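Acyl-CoA dehydrogenase (Bacillus anthracis, PDB 3OWA) probably catalyses the FAD-dependent dehydrogenation of acyl-CoA thioesters, its bound flavin accepting the hydride removed from the substrate. Local coordinates at residues V274-S279 with E370-T375; G278-A283 with A316-A321; Y357-S362 with G420-K425; E542-A547 with K569-T574; E549-V554 with R561-S566. One frame throughout, in Å; residues are numbered along the deposited sequence.

Contact 1: V274-S279 with E370-T375; sequences VGTVGS and EVLDYT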
# COMPACT_ATOMS: atom_id res chain seq x y z
N VAL A 274 16.91 -8.03 -5.39
CA VAL A 274 18.05 -7.11 -5.29
C VAL A 274 17.60 -5.71 -5.72
O VAL A 274 17.93 -4.71 -5.08
CB VAL A 274 19.22 -7.60 -6.21
CG1 VAL A 274 20.36 -6.61 -6.22
CG2 VAL A 274 19.76 -8.94 -5.76
N GLY A 275 16.88 -5.61 -6.84
CA GLY A 275 16.41 -4.31 -7.33
C GLY A 275 15.54 -3.59 -6.29
O GLY A 275 15.71 -2.38 -6.05
N THR A 276 14.59 -4.29 -5.67
CA THR A 276 13.69 -3.62 -4.74
C THR A 276 14.49 -3.14 -3.52
O THR A 276 14.14 -2.15 -2.88
CB THR A 276 12.54 -4.53 -4.29
OG1 THR A 276 13.11 -5.71 -3.70
CG2 THR A 276 11.64 -4.92 -5.52
N VAL A 277 15.58 -3.83 -3.22
CA VAL A 277 16.39 -3.46 -2.08
C VAL A 277 17.10 -2.15 -2.36
O VAL A 277 17.21 -1.29 -1.46
CB VAL A 277 17.41 -4.58 -1.69
CG1 VAL A 277 18.57 -4.01 -0.91
CG2 VAL A 277 16.72 -5.65 -0.82
N GLY A 278 17.59 -1.99 -3.59
CA GLY A 278 18.21 -0.71 -4.00
C GLY A 278 17.20 0.43 -3.93
O GLY A 278 17.51 1.52 -3.44
N SER A 279 15.97 0.19 -4.39
CA SER A 279 14.97 1.22 -4.32
C SER A 279 14.57 1.56 -2.91
O SER A 279 14.29 2.72 -2.62
CB SER A 279 13.73 0.82 -5.14
OG SER A 279 14.09 0.49 -6.49
N GLU A 370 7.46 -6.37 -1.11
CA GLU A 370 6.60 -5.85 -0.03
C GLU A 370 7.28 -4.85 0.89
O GLU A 370 6.66 -3.89 1.36
CB GLU A 370 5.98 -7.00 0.81
CG GLU A 370 5.06 -7.79 -0.08
CD GLU A 370 4.14 -8.75 0.68
OE1 GLU A 370 4.50 -9.19 1.80
OE2 GLU A 370 3.06 -9.08 0.14
N VAL A 371 8.54 -5.04 1.17
CA VAL A 371 9.28 -4.04 1.91
C VAL A 371 9.37 -2.74 1.10
O VAL A 371 9.21 -1.65 1.64
CB VAL A 371 10.74 -4.58 2.22
CG1 VAL A 371 11.66 -3.44 2.61
CG2 VAL A 371 10.69 -5.61 3.38
N LEU A 372 9.61 -2.83 -0.22
CA LEU A 372 9.70 -1.63 -1.04
C LEU A 372 8.32 -0.97 -1.07
O LEU A 372 8.20 0.26 -0.93
CB LEU A 372 10.13 -1.95 -2.47
CG LEU A 372 10.12 -0.75 -3.44
CD1 LEU A 372 10.99 0.37 -2.95
CD2 LEU A 372 10.42 -1.17 -4.90
N ASP A 373 7.27 -1.78 -1.23
CA ASP A 373 5.90 -1.23 -1.23
C ASP A 373 5.66 -0.34 0.04
O ASP A 373 5.09 0.77 -0.03
CB ASP A 373 4.92 -2.42 -1.26
CG ASP A 373 3.46 -2.01 -1.25
OD1 ASP A 373 2.85 -1.92 -2.33
OD2 ASP A 373 2.91 -1.76 -0.16
N TYR A 374 6.06 -0.85 1.19
CA TYR A 374 5.89 -0.14 2.45
C TYR A 374 6.78 1.11 2.47
O TYR A 374 6.34 2.17 2.91
CB TYR A 374 6.27 -1.08 3.63
CG TYR A 374 6.30 -0.36 4.96
CD1 TYR A 374 5.13 -0.17 5.69
CD2 TYR A 374 7.51 0.18 5.46
CE1 TYR A 374 5.13 0.54 6.90
CE2 TYR A 374 7.52 0.90 6.67
CZ TYR A 374 6.32 1.04 7.39
OH TYR A 374 6.30 1.75 8.57
N THR A 375 8.04 0.99 2.05
CA THR A 375 8.95 2.13 2.12
C THR A 375 8.55 3.28 1.19
O THR A 375 8.66 4.45 1.57
CB THR A 375 10.45 1.75 1.90
OG1 THR A 375 10.60 1.31 0.54
CG2 THR A 375 10.89 0.62 2.85
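L372 joins two helices at a buried contact, meeting T276 and S279 one after the other along the opposite helix. The contact begins at its CB, which lies 4.0 Å from T276 CB, exactly where the backbones come nearest: the CA atoms of T276 and L372 are only 5.8 Å apart, consistent with the small side chain of T276. CG stands anti to the L372 backbone N (chi1 174°) and carries the fork onward to the next turn. There the two methyls part. CD1 presses on S279, 3.5 Å from S279 CB, and also grazes the S279 carbonyl carbon. CD2 drops between two neighbours, 4.0 Å from T276 CG2 and 3.9 Å from S279 CB. S279 meets the leucine through its methylene. T276 likewise offers carbon, because its OG1 is turned back to the carbonyl of G273 in its own helix, leaving CB and CG2 to cross L372 at a slant. In the leucine's own helix, T375 OG1 bonds to L372 O at 3.0 Å. The arrangement is helix-on-helix packing within the all-helical C-terminal domain of the acyl-CoA dehydrogenase family. Around this pair, helix 257-293 and helix 358-383 both touch helix 305-336, V277 on A321 and V371 on K317, while V274 packs against helix 95-105 and N404 covers T276 and L372.

Contact 2: G278-A283 with A316-A321; sequences GSAKRA and AKTYAA
T318 meets A280 and K281 with different branches, and these two touches make up the contact. Its tight part is the pairing of A280 CB with T318 OG1, 3.5 Å apart, set at the level where the A280 and T318 CA atoms approach to 6.3 Å. The torsion of T318 (chi1 -65°) places OG1 beside its own backbone N, where it bonds to the carbonyl of M314, and directs CG2 the other way, anti to that N. CG2 therefore reaches K281, coming to 3.8 Å from K281 CG. One turn along helix 305-336, A280 CB does not reach A321, the two CB atoms being 6.3 Å apart; V277, from the preceding turn of helix 257-293, packs on A321 instead. The looser, more solvent-accessible side is that of K281. Beyond CG its chain runs extended, away from T318, and its NZ forms salt bridges with E103 and E322, the latter on the same helix as T318. Only 112 Å² is buried in all, consistent with small residues that let backbones draw near without interlocking. Chemically, the hydroxyl of T318 is spent on its own helix, so across the gap it acts as a van der Waals surface for a methyl, while the salt bridge of K281 NZ with E322 adds a polar link between these helices at the margin.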
# COMPACT_ATOMS: atom_id res chain seq x y z
N GLY A 278 17.59 -1.99 -3.59
CA GLY A 278 18.21 -0.71 -4.00
C GLY A 278 17.20 0.43 -3.93
O GLY A 278 17.51 1.52 -3.44
N SER A 279 15.97 0.19 -4.39
CA SER A 279 14.97 1.22 -4.32
C SER A 279 14.57 1.56 -2.91
O SER A 279 14.29 2.72 -2.62
CB SER A 279 13.73 0.82 -5.14
OG SER A 279 14.09 0.49 -6.49
N ALA A 280 14.48 0.57 -2.03
CA ALA A 280 14.09 0.84 -0.66
C ALA A 280 15.15 1.69 0.01
O ALA A 280 14.81 2.59 0.76
CB ALA A 280 13.84 -0.49 0.15
N LYS A 281 16.42 1.44 -0.29
CA LYS A 281 17.49 2.27 0.26
C LYS A 281 17.41 3.69 -0.24
O LYS A 281 17.64 4.63 0.52
CB LYS A 281 18.86 1.74 -0.13
CG LYS A 281 19.29 0.45 0.53
CD LYS A 281 20.72 0.18 0.09
CE LYS A 281 21.22 -1.20 0.47
NZ LYS A 281 22.64 -1.36 -0.02
N ARG A 282 17.05 3.87 -1.50
CA ARG A 282 16.93 5.21 -2.04
C ARG A 282 15.73 5.96 -1.40
O ARG A 282 15.80 7.17 -1.12
CB ARG A 282 16.75 5.14 -3.57
CG ARG A 282 16.58 6.49 -4.23
CD ARG A 282 17.83 7.40 -3.98
NE ARG A 282 17.60 8.68 -4.64
CZ ARG A 282 18.38 9.75 -4.49
NH1 ARG A 282 18.06 10.88 -5.13
NH2 ARG A 282 19.45 9.69 -3.70
N ALA A 283 14.62 5.25 -1.18
CA ALA A 283 13.47 5.84 -0.53
C ALA A 283 13.83 6.29 0.90
O ALA A 283 13.40 7.35 1.35
CB ALA A 283 12.29 4.83 -0.48
N ALA A 316 14.70 -0.67 9.11
CA ALA A 316 14.82 -2.00 9.68
C ALA A 316 14.35 -3.10 8.73
O ALA A 316 14.98 -4.13 8.61
CB ALA A 316 14.11 -2.09 11.01
N LYS A 317 13.21 -2.88 8.09
CA LYS A 317 12.79 -3.76 6.99
C LYS A 317 13.80 -3.84 5.87
O LYS A 317 14.06 -4.92 5.37
CB LYS A 317 11.43 -3.28 6.43
CG LYS A 317 10.30 -3.41 7.46
CD LYS A 317 9.03 -2.80 6.82
CE LYS A 317 7.89 -2.68 7.81
NZ LYS A 317 7.40 -4.07 8.24
N THR A 318 14.38 -2.71 5.47
CA THR A 318 15.36 -2.70 4.38
C THR A 318 16.62 -3.50 4.78
O THR A 318 17.19 -4.21 3.96
CB THR A 318 15.79 -1.26 4.05
OG1 THR A 318 14.67 -0.54 3.54
CG2 THR A 318 16.92 -1.21 2.97
N TYR A 319 17.04 -3.38 6.05
CA TYR A 319 18.18 -4.16 6.56
C TYR A 319 17.82 -5.63 6.44
O TYR A 319 18.60 -6.41 5.94
CB TYR A 319 18.48 -3.83 8.03
CG TYR A 319 19.65 -4.63 8.60
CD1 TYR A 319 20.97 -4.32 8.25
CD2 TYR A 319 19.43 -5.70 9.49
CE1 TYR A 319 22.06 -5.06 8.76
CE2 TYR A 319 20.52 -6.44 10.02
CZ TYR A 319 21.81 -6.11 9.65
OH TYR A 319 22.88 -6.83 10.15
N ALA A 320 16.61 -6.01 6.86
CA ALA A 320 16.28 -7.43 6.78
C ALA A 320 16.22 -7.90 5.32
O ALA A 320 16.71 -8.99 5.02
CB ALA A 320 14.99 -7.77 7.55
N ALA A 321 15.68 -7.07 4.42
CA ALA A 321 15.62 -7.43 3.00
C ALA A 321 17.01 -7.53 2.36
O ALA A 321 17.30 -8.48 1.62
CB ALA A 321 14.72 -6.41 2.20

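Contact 3: Y357-S362 with G420-K425; sequences YAIECS and GTFLRK
The F422 ring receives the CD1 methyl of I359 squarely on one face. CD1 stands 3.6 Å from the ring centroid and just 2° off the normal, and its nearly equal distances to all six ring carbons confirm the centring; this is a CH-pi contact. The other branch, I359 CG2, comes to 3.9 Å from F422 CE2. The second ring, that of Y357, has E360 OE2 in its plane at the edge and takes no part across the gap. I359 reaches the phenyl face because CG1 lies beside its backbone N (chi1 -70°) and the chain then extends. On its way it slides past T421 in the opposite direction, with I359 CG1 and T421 CG2 at a tight 3.4 Å. K425 lies alongside the tip, its CE 4.0 Å from I359 CD1. The axes of 358-362 and 420-425 run antiparallel (171°) and approach to 10.9 Å, a separation bridged chiefly by the isoleucine, which joins the start of helix 358-383 to helix 411-427. L18 and V500 also touch F422. The chemistry is apolar: T421 OG1 is satisfied by I417 O and the K425 amine turns to E356 O and E430, both weakly, so aliphatic and aromatic carbon carry the join.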
# COMPACT_ATOMS: atom_id res chain seq x y z
N TYR A 357 18.24 -23.17 -4.95
CA TYR A 357 17.71 -22.19 -4.01
C TYR A 357 16.43 -21.51 -4.47
O TYR A 357 16.20 -20.34 -4.17
CB TYR A 357 18.79 -21.18 -3.68
CG TYR A 357 20.04 -21.87 -3.20
CD1 TYR A 357 21.17 -21.92 -4.00
CD2 TYR A 357 20.07 -22.51 -1.97
CE1 TYR A 357 22.31 -22.59 -3.58
CE2 TYR A 357 21.19 -23.16 -1.53
CZ TYR A 357 22.30 -23.21 -2.34
OH TYR A 357 23.43 -23.87 -1.90
N ALA A 358 15.58 -22.26 -5.18
CA ALA A 358 14.29 -21.72 -5.66
C ALA A 358 13.45 -21.16 -4.52
O ALA A 358 12.79 -20.15 -4.70
CB ALA A 358 13.49 -22.74 -6.47
N ILE A 359 13.50 -21.80 -3.34
CA ILE A 359 12.72 -21.32 -2.19
C ILE A 359 13.17 -19.93 -1.75
O ILE A 359 12.37 -19.02 -1.65
CB ILE A 359 12.73 -22.29 -1.01
CG1 ILE A 359 11.92 -23.54 -1.35
CG2 ILE A 359 12.15 -21.61 0.23
CD1 ILE A 359 12.14 -24.73 -0.37
N GLU A 360 14.45 -19.80 -1.47
CA GLU A 360 15.05 -18.53 -1.11
C GLU A 360 14.78 -17.43 -2.16
O GLU A 360 14.52 -16.29 -1.81
CB GLU A 360 16.56 -18.73 -0.87
CG GLU A 360 16.88 -19.63 0.35
CD GLU A 360 16.92 -21.16 0.04
OE1 GLU A 360 17.47 -21.88 0.89
OE2 GLU A 360 16.41 -21.62 -1.03
N CYS A 361 14.82 -17.78 -3.45
CA CYS A 361 14.54 -16.79 -4.53
C CYS A 361 13.12 -16.25 -4.45
O CYS A 361 12.89 -15.03 -4.58
CB CYS A 361 14.76 -17.42 -5.93
SG CYS A 361 16.51 -17.77 -6.31
N SER A 362 12.15 -17.14 -4.26
CA SER A 362 10.74 -16.75 -4.15
C SER A 362 10.51 -15.91 -2.89
O SER A 362 9.82 -14.88 -2.95
CB SER A 362 9.83 -17.98 -4.13
OG SER A 362 9.44 -18.32 -5.45
N GLY A 420 4.83 -26.39 -0.95
CA GLY A 420 4.93 -27.58 -1.82
C GLY A 420 6.35 -27.91 -2.23
O GLY A 420 6.72 -29.08 -2.29
N THR A 421 7.14 -26.87 -2.50
CA THR A 421 8.57 -27.02 -2.73
C THR A 421 9.29 -27.68 -1.54
O THR A 421 10.11 -28.59 -1.74
CB THR A 421 9.20 -25.68 -3.08
OG1 THR A 421 8.49 -25.15 -4.19
CG2 THR A 421 10.64 -25.84 -3.48
N PHE A 422 8.98 -27.25 -0.32
CA PHE A 422 9.48 -27.93 0.88
C PHE A 422 9.10 -29.41 0.91
O PHE A 422 9.95 -30.28 1.13
CB PHE A 422 9.05 -27.24 2.18
CG PHE A 422 9.96 -26.13 2.59
CD1 PHE A 422 11.25 -26.41 3.05
CD2 PHE A 422 9.54 -24.80 2.53
CE1 PHE A 422 12.12 -25.40 3.43
CE2 PHE A 422 10.39 -23.77 2.92
CZ PHE A 422 11.69 -24.06 3.38
N LEU A 423 7.82 -29.70 0.65
CA LEU A 423 7.32 -31.07 0.70
C LEU A 423 7.91 -31.96 -0.41
O LEU A 423 8.16 -33.15 -0.19
CB LEU A 423 5.78 -31.06 0.65
CG LEU A 423 4.94 -30.86 1.94
CD1 LEU A 423 5.69 -30.22 3.13
CD2 LEU A 423 3.69 -30.04 1.61
N ARG A 424 8.15 -31.38 -1.59
CA ARG A 424 8.76 -32.10 -2.70
C ARG A 424 10.21 -32.43 -2.39
O ARG A 424 10.70 -33.49 -2.79
CB ARG A 424 8.67 -31.29 -4.00
CG ARG A 424 8.55 -32.14 -5.25
CD ARG A 424 8.28 -31.30 -6.48
NE ARG A 424 7.40 -31.97 -7.44
CZ ARG A 424 6.91 -31.42 -8.55
NH1 ARG A 424 6.12 -32.13 -9.35
NH2 ARG A 424 7.20 -30.16 -8.88
N LYS A 425 10.90 -31.54 -1.68
CA LYS A 425 12.26 -31.80 -1.26
C LYS A 425 12.33 -32.88 -0.17
O LYS A 425 13.33 -33.61 -0.07
CB LYS A 425 12.95 -30.51 -0.82
CG LYS A 425 13.36 -29.59 -1.95
CD LYS A 425 13.93 -28.30 -1.39
CE LYS A 425 14.29 -27.32 -2.50
NZ LYS A 425 15.60 -27.64 -3.12

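Contact 4: E542-A547 with K569-T574; sequences EIEAHA and KLTRHT
E544 reaches T571 with its carboxylate, the single direct touch between segments 542-547 and 569-574. Walking along the first segment, E542 faces elsewhere, its OE1 bonded to N502, and I543 packs on neighbouring helices without touching segment 569-574. E544 follows, at the level where its CA is 7.1 Å from the CA of T571. Its CG is anti to the backbone N (chi1 -178°) and the chain continues extended, so the carboxylate is delivered to the far helix; the E544 and T571 side chains cross at about a right angle. The two oxygens are used differently. OE1 accepts a weak hydrogen bond from T571 OG1 at 3.1 Å, whereas OE2 lies 3.4 Å from the methyl T571 CG2 and has K548 as a long, weak ion partner. A water reinforces the join, donating to E544 OE1 at 3.3 Å and to T571 O at 3.1 Å. That carbonyl, at the last residue of its helix, is gripped a second time: H573 ND1 donates to T571 O at 3.1 Å, nearly straight at 167° and in the plane of the imidazole. The bond thus ties the departing chain, which leaves helical geometry at R572, back to the helix end. Further on, H546 and A547 point to other neighbours. The contact joins helix 526-554 to the end of helix 557-571, while I543, A547 and L570 pack on helix 458-482, and I543 and H546 on helix 490-520, so the polar link lies at the margin of the helical bundle.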
# COMPACT_ATOMS: atom_id res chain seq x y z
N GLU A 542 4.18 -11.45 13.96
CA GLU A 542 3.44 -11.93 12.78
C GLU A 542 3.44 -13.47 12.63
O GLU A 542 2.39 -14.05 12.29
CB GLU A 542 3.98 -11.31 11.48
CG GLU A 542 3.95 -9.78 11.52
CD GLU A 542 4.49 -9.11 10.27
OE1 GLU A 542 4.97 -9.83 9.36
OE2 GLU A 542 4.43 -7.85 10.21
N ILE A 543 4.60 -14.09 12.84
CA ILE A 543 4.70 -15.56 12.80
C ILE A 543 3.70 -16.22 13.73
O ILE A 543 2.97 -17.12 13.33
CB ILE A 543 6.13 -16.04 13.11
CG1 ILE A 543 7.02 -15.78 11.90
CG2 ILE A 543 6.14 -17.55 13.51
CD1 ILE A 543 8.52 -16.09 12.12
N GLU A 544 3.65 -15.72 14.96
CA GLU A 544 2.71 -16.20 15.98
C GLU A 544 1.27 -16.09 15.52
O GLU A 544 0.50 -17.03 15.68
CB GLU A 544 2.88 -15.45 17.30
CG GLU A 544 1.93 -15.96 18.40
CD GLU A 544 2.19 -15.33 19.77
OE1 GLU A 544 3.20 -14.59 19.93
OE2 GLU A 544 1.38 -15.56 20.70
N ALA A 545 0.90 -14.94 14.96
CA ALA A 545 -0.47 -14.77 14.44
C ALA A 545 -0.80 -15.67 13.25
O ALA A 545 -1.92 -16.15 13.13
CB ALA A 545 -0.75 -13.30 14.08
N HIS A 546 0.17 -15.86 12.34
CA HIS A 546 -0.02 -16.78 11.21
C HIS A 546 -0.21 -18.22 11.68
O HIS A 546 -1.01 -18.96 11.11
CB HIS A 546 1.15 -16.73 10.22
CG HIS A 546 1.19 -15.47 9.41
ND1 HIS A 546 0.08 -14.98 8.76
CD2 HIS A 546 2.19 -14.61 9.14
CE1 HIS A 546 0.40 -13.87 8.12
NE2 HIS A 546 1.68 -13.62 8.34
N ALA A 547 0.55 -18.61 12.70
CA ALA A 547 0.45 -19.97 13.25
C ALA A 547 -0.89 -20.20 13.92
O ALA A 547 -1.52 -21.21 13.67
CB ALA A 547 1.61 -20.26 14.22
N LYS A 569 4.01 -22.02 24.51
CA LYS A 569 5.32 -22.46 25.00
C LYS A 569 6.46 -22.06 24.05
O LYS A 569 7.55 -21.70 24.49
CB LYS A 569 5.34 -23.98 25.23
CG LYS A 569 4.66 -24.43 26.52
CD LYS A 569 4.65 -25.95 26.68
CE LYS A 569 3.64 -26.39 27.74
NZ LYS A 569 3.46 -27.88 27.76
N LEU A 570 6.19 -22.12 22.74
CA LEU A 570 7.21 -21.79 21.75
C LEU A 570 7.36 -20.29 21.60
O LEU A 570 8.36 -19.79 21.12
CB LEU A 570 6.87 -22.42 20.41
CG LEU A 570 7.23 -23.90 20.29
CD1 LEU A 570 6.75 -24.39 18.96
CD2 LEU A 570 8.73 -24.16 20.46
N THR A 571 6.38 -19.56 22.09
CA THR A 571 6.28 -18.16 21.76
C THR A 571 6.54 -17.20 22.94
O THR A 571 6.75 -16.00 22.75
CB THR A 571 4.94 -17.94 21.06
OG1 THR A 571 5.13 -17.07 19.95
CG2 THR A 571 3.87 -17.46 22.01
N ARG A 572 6.55 -17.77 24.14
CA ARG A 572 6.81 -17.02 25.38
C ARG A 572 8.22 -16.42 25.43
O ARG A 572 9.21 -17.12 25.19
CB ARG A 572 6.62 -17.95 26.59
CG ARG A 572 5.17 -18.35 26.85
CD ARG A 572 4.90 -18.61 28.34
NE ARG A 572 6.03 -19.27 29.00
CZ ARG A 572 6.91 -18.66 29.80
NH1 ARG A 572 6.80 -17.35 30.05
NH2 ARG A 572 7.90 -19.34 30.35
N HIS A 573 8.30 -15.13 25.75
CA HIS A 573 9.58 -14.46 25.97
C HIS A 573 9.34 -13.10 26.59
O HIS A 573 8.20 -12.66 26.68
CB HIS A 573 10.37 -14.29 24.66
CG HIS A 573 9.76 -13.30 23.71
ND1 HIS A 573 8.65 -13.57 22.96
CD2 HIS A 573 10.15 -12.04 23.38
CE1 HIS A 573 8.36 -12.53 22.19
NE2 HIS A 573 9.27 -11.59 22.42
N THR A 574 10.41 -12.43 27.00
CA THR A 574 10.26 -11.09 27.54
C THR A 574 10.35 -10.08 26.41
O THR A 574 11.43 -9.84 25.90
CB THR A 574 11.33 -10.74 28.59
OG1 THR A 574 11.19 -11.61 29.71
CG2 THR A 574 11.15 -9.28 29.07
O HOH W 1 4.19 -14.26 23.03

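Contact 5: E549-V554 with R561-S566; sequences ETLIAV and RMMLSS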
# COMPACT_ATOMS: atom_id res chain seq x y z
N GLU A 549 -3.80 -18.67 13.37
CA GLU A 549 -4.84 -18.77 12.33
C GLU A 549 -4.83 -20.14 11.66
O GLU A 549 -5.88 -20.73 11.40
CB GLU A 549 -4.70 -17.66 11.25
CG GLU A 549 -5.86 -17.71 10.23
CD GLU A 549 -5.81 -16.62 9.16
OE1 GLU A 549 -4.92 -16.65 8.29
OE2 GLU A 549 -6.67 -15.72 9.17
N THR A 550 -3.63 -20.65 11.38
CA THR A 550 -3.52 -21.97 10.77
C THR A 550 -3.95 -23.10 11.72
O THR A 550 -4.61 -24.03 11.28
CB THR A 550 -2.12 -22.22 10.25
OG1 THR A 550 -1.77 -21.16 9.35
CG2 THR A 550 -2.08 -23.54 9.50
N LEU A 551 -3.57 -23.02 13.00
CA LEU A 551 -3.97 -24.06 13.98
C LEU A 551 -5.49 -24.12 14.16
O LEU A 551 -6.08 -25.19 14.19
CB LEU A 551 -3.26 -23.86 15.35
CG LEU A 551 -1.75 -24.16 15.39
CD1 LEU A 551 -1.11 -23.79 16.75
CD2 LEU A 551 -1.50 -25.62 15.08
N ILE A 552 -6.12 -22.95 14.25
CA ILE A 552 -7.55 -22.84 14.36
C ILE A 552 -8.30 -23.36 13.12
O ILE A 552 -9.43 -23.83 13.23
CB ILE A 552 -7.97 -21.38 14.64
CG1 ILE A 552 -7.42 -20.91 16.00
CG2 ILE A 552 -9.48 -21.23 14.60
CD1 ILE A 552 -7.48 -19.38 16.17
N ALA A 553 -7.68 -23.25 11.95
CA ALA A 553 -8.31 -23.72 10.73
C ALA A 553 -8.13 -25.23 10.56
O ALA A 553 -8.81 -25.87 9.77
CB ALA A 553 -7.73 -23.00 9.52
N VAL A 554 -7.18 -25.78 11.31
CA VAL A 554 -6.75 -27.16 11.07
C VAL A 554 -7.22 -28.13 12.14
O VAL A 554 -7.35 -29.32 11.87
CB VAL A 554 -5.23 -27.20 10.83
CG1 VAL A 554 -4.63 -28.50 11.24
CG2 VAL A 554 -4.94 -26.88 9.36
N ARG A 561 -6.68 -27.02 21.74
CA ARG A 561 -6.14 -26.33 22.93
C ARG A 561 -4.73 -26.83 23.26
O ARG A 561 -3.88 -26.05 23.67
CB ARG A 561 -7.10 -26.39 24.13
CG ARG A 561 -8.03 -25.17 24.21
CD ARG A 561 -9.16 -25.35 25.23
NE ARG A 561 -10.16 -26.31 24.76
CZ ARG A 561 -10.58 -27.38 25.44
NH1 ARG A 561 -10.10 -27.64 26.65
NH2 ARG A 561 -11.50 -28.18 24.90
N MSE A 562 -4.50 -28.12 23.02
CA MSE A 562 -3.15 -28.72 23.11
C MSE A 562 -2.14 -27.99 22.21
O MSE A 562 -1.12 -27.48 22.68
CB MSE A 562 -3.20 -30.19 22.70
CG MSE A 562 -2.36 -31.10 23.57
SE MSE A 562 -3.43 -32.03 24.92
CE MSE A 562 -4.78 -32.78 23.73
N MSE A 563 -2.43 -27.96 20.92
CA MSE A 563 -1.58 -27.27 19.94
C MSE A 563 -1.33 -25.79 20.28
O MSE A 563 -0.20 -25.33 20.17
CB MSE A 563 -2.14 -27.44 18.53
CG MSE A 563 -2.14 -28.89 18.05
SE MSE A 563 -0.42 -29.79 18.30
CE MSE A 563 -0.91 -31.63 17.80
N LEU A 564 -2.38 -25.07 20.70
CA LEU A 564 -2.24 -23.66 21.12
C LEU A 564 -1.36 -23.44 22.36
O LEU A 564 -0.66 -22.42 22.44
CB LEU A 564 -3.60 -22.96 21.28
CG LEU A 564 -4.53 -22.72 20.06
CD1 LEU A 564 -5.85 -22.09 20.48
CD2 LEU A 564 -3.88 -21.85 18.96
N SER A 565 -1.40 -24.36 23.33
CA SER A 565 -0.47 -24.32 24.48
C SER A 565 0.96 -24.64 24.05
O SER A 565 1.91 -24.07 24.59
CB SER A 565 -0.88 -25.33 25.57
OG SER A 565 -2.20 -25.09 26.02
N SER A 566 1.12 -25.56 23.11
CA SER A 566 2.45 -25.83 22.52
C SER A 566 3.01 -24.55 21.84
O SER A 566 4.20 -24.25 21.95
CB SER A 566 2.42 -27.00 21.53
OG SER A 566 2.08 -28.22 22.18
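L551 packs against M563 and L564, and the contact is almost wholly apolar. Its side chain lies with CG beside the backbone N (chi1 -70°) and the fork reaching over the next helix, each methyl taking a different partner. CD2 meets the selenomethionine M563 at its CB, 4.0 Å away, the two side chains crossing at about a right angle. CD1 touches L564 CD2 at 4.0 Å, and these two leucines slide past each other in opposite directions; L564 CD2 also comes within 4.2 Å of L551 CB. A second kind of contact is between methyl and backbone: L551 CD1 lies 3.9 Å from M563 O, so the leucine tip rests on the turn itself as well as on its side chains. M563 contributes mainly its root. Bent at chi2 (-50°), it sends its selenium away from segment 549-554, and L477 of helix 458-482 touches the M563 side chain and L551. The backbones stand 7.2 Å apart at the CA atoms of L551 and M563. Polar bonding runs elsewhere: E549 OE1 and T550 OG1 are both hydrogen-bonded to N495, and T550 OG1 also to H546 O of its own helix. On the outer side, E549, I552 and A553 pack on V578, P575 and I579 of the second subunit. With apolar contacts carrying the join, it probably depends on shape fitting and exclusion of water, with the branched leucine supplying the surface where the chain passes from helix 526-554 to helix 557-571.

Contacts 1 and 2 open together on helix 257-293, sharing G278 and S279. Contact 2 closes first, at 316-321 on helix 305-336; contact 1 closes at 370-375 on helix 358-383, and the two touch directly, forming one three-helix core. Contact 3 opens at 357-362, before contact 1 has closed, and ends at 420-425, so these two cross; it carries the start of helix 358-383 to helix 411-427, about 22 Å between centres from contact 1. The chain then moves on in series to a more peripheral region, farther from the chain centre. There contact 4 opens at 542-547, contact 5 opens and closes within its span, and contact 4 shuts at 569-574, both joining helices 526-554 and 557-571.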